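Local coordinates for protein second substrate binding domain of putative amino acid ABC transporter (PDB 4OEN) that probably captures an amino acid outside the cell and delivers it to the membrane part of an ABC transporter, at residues Pro49-Ala54 / Asp64-Gly69. Residues are numbered along the deposited sequence; the frame is centred on the assembly and turned at random.
Sequences PGFDAA and DGIIAG
Ile66 extends from strand 65-66 to meet Ala54 and Phe51 in the first turn of helix 51-60, within one lobe of a type II periplasmic binding protein fold. The link is a beta-alpha-beta crossover: strand 44-47, the helix, then strand 65-66, with strand 5-8 lying between the two parallel strands. From CB, which points at the helix, the isoleucine runs extended. Ile66 CG1 lies anti to the backbone N (chi1 177°) and comes 4.1 Å from Ala54 CB. Chi2 is also near 180°, carrying Ile66 CD1 onward to sit 3.6 Å from Ala54 CB. Ile66 CD1 also lies 4.0 Å from Phe51 CE1. The Ile66 side chain also packs on Ile55 and Val58, further along the helix. A long branched chain thus bridges to the helix, while Ala54, buried and also touching Ala8 of strand 5-8, is small enough to let the helix settle close. Gly50 is the N-cap, and its backbone angles suit glycine, since a CB would jam against the carbonyl O of Pro49; its own O accepts a hydrogen bond from Ala54 N. Phe51 crosses Ile66 at about a right angle and also touches Met70. At the edge of the ring, close to its plane, Phe51 CD1 meets Ala68 CB at 3.8 Å.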
loop_
_atom_site.group_PDB
_atom_site.type_symbol
_atom_site.label_atom_id
_atom_site.label_comp_id
_atom_site.label_asym_id
_atom_site.label_seq_id
_atom_site.Cartn_x
_atom_site.Cartn_y
_atom_site.Cartn_z
ATOM N N PRO A 49 6.282 -6.094 15.397
ATOM C CA PRO A 49 6.993 -7.380 15.404
ATOM C C PRO A 49 7.162 -7.982 14.013
ATOM O O PRO A 49 7.818 -9.011 13.878
ATOM C CB PRO A 49 6.089 -8.260 16.268
ATOM C CG PRO A 49 4.715 -7.751 15.978
ATOM C CD PRO A 49 4.876 -6.248 15.815
ATOM N N GLY A 50 6.593 -7.339 12.998
ATOM C CA GLY A 50 6.601 -7.888 11.658
ATOM C C GLY A 50 5.211 -8.389 11.312
ATOM O O GLY A 50 4.435 -8.716 12.202
ATOM N N PHE A 51 4.919 -8.481 10.018
ATOM C CA PHE A 51 3.567 -8.778 9.542
ATOM C C PHE A 51 3.081 -10.145 10.004
ATOM O O PHE A 51 2.008 -10.259 10.581
ATOM C CB PHE A 51 3.520 -8.694 8.018
ATOM C CG PHE A 51 2.134 -8.860 7.440
ATOM C CD1 PHE A 51 1.148 -7.922 7.675
ATOM C CD2 PHE A 51 1.831 -9.948 6.651
ATOM C CE1 PHE A 51 -0.129 -8.083 7.134
ATOM C CE2 PHE A 51 0.567 -10.113 6.110
ATOM C CZ PHE A 51 -0.414 -9.181 6.348
ATOM N N ASP A 52 3.867 -11.181 9.742
ATOM C CA ASP A 52 3.491 -12.531 10.153
ATOM C C ASP A 52 3.351 -12.662 11.666
ATOM O O ASP A 52 2.428 -13.316 12.151
ATOM C CB ASP A 52 4.501 -13.539 9.634
ATOM C CG ASP A 52 4.390 -13.746 8.139
ATOM O OD1 ASP A 52 3.380 -13.296 7.553
ATOM O OD2 ASP A 52 5.298 -14.375 7.556
ATOM N N ALA A 53 4.261 -12.032 12.406
ATOM C CA ALA A 53 4.224 -12.076 13.867
ATOM C C ALA A 53 3.013 -11.305 14.401
ATOM O O ALA A 53 2.417 -11.701 15.408
ATOM C CB ALA A 53 5.507 -11.522 14.450
ATOM N N ALA A 54 2.666 -10.215 13.722
ATOM C CA ALA A 54 1.468 -9.431 14.044
ATOM C C ALA A 54 0.194 -10.259 13.839
ATOM O O ALA A 54 -0.722 -10.240 14.665
ATOM C CB ALA A 54 1.421 -8.162 13.203
ATOM N N ASP A 64 -4.696 -6.921 19.941
ATOM C CA ASP A 64 -6.105 -6.710 19.665
ATOM C C ASP A 64 -6.389 -6.435 18.196
ATOM O O ASP A 64 -7.426 -6.850 17.678
ATOM C CB ASP A 64 -6.631 -5.581 20.541
ATOM C CG ASP A 64 -6.457 -5.884 22.017
ATOM O OD1 ASP A 64 -7.113 -6.826 22.508
ATOM O OD2 ASP A 64 -5.657 -5.197 22.687
ATOM N N GLY A 65 -5.477 -5.754 17.517
ATOM C CA GLY A 65 -5.713 -5.405 16.130
ATOM C C GLY A 65 -4.419 -5.377 15.363
ATOM O O GLY A 65 -3.344 -5.357 15.963
ATOM N N ILE A 66 -4.537 -5.432 14.044
ATOM C CA ILE A 66 -3.385 -5.305 13.156
ATOM C C ILE A 66 -3.628 -4.241 12.092
ATOM O O ILE A 66 -4.714 -4.149 11.521
ATOM C CB ILE A 66 -3.030 -6.659 12.493
ATOM C CG1 ILE A 66 -1.877 -6.488 11.502
ATOM C CG2 ILE A 66 -4.243 -7.294 11.811
ATOM C CD1 ILE A 66 -1.371 -7.809 10.918
ATOM N N ILE A 67 -2.621 -3.399 11.878
ATOM C CA ILE A 67 -2.660 -2.446 10.771
ATOM C C ILE A 67 -1.268 -2.490 10.162
ATOM O O ILE A 67 -0.273 -2.329 10.868
ATOM C CB ILE A 67 -3.086 -1.015 11.228
ATOM C CG1 ILE A 67 -3.476 -0.171 10.009
ATOM C CG2 ILE A 67 -2.030 -0.335 12.145
ATOM C CD1 ILE A 67 -3.990 1.249 10.378
ATOM N N ALA A 68 -1.192 -2.788 8.870
ATOM C CA ALA A 68 0.106 -3.017 8.228
ATOM C C ALA A 68 -0.030 -3.104 6.720
ATOM O O ALA A 68 0.445 -4.062 6.112
ATOM C CB ALA A 68 0.763 -4.313 8.773
ATOM N N GLY A 69 -0.694 -2.120 6.112
ATOM C CA GLY A 69 -0.962 -2.165 4.683
ATOM C C GLY A 69 -1.580 -3.489 4.278
ATOM O O GLY A 69 -1.262 -4.042 3.222
#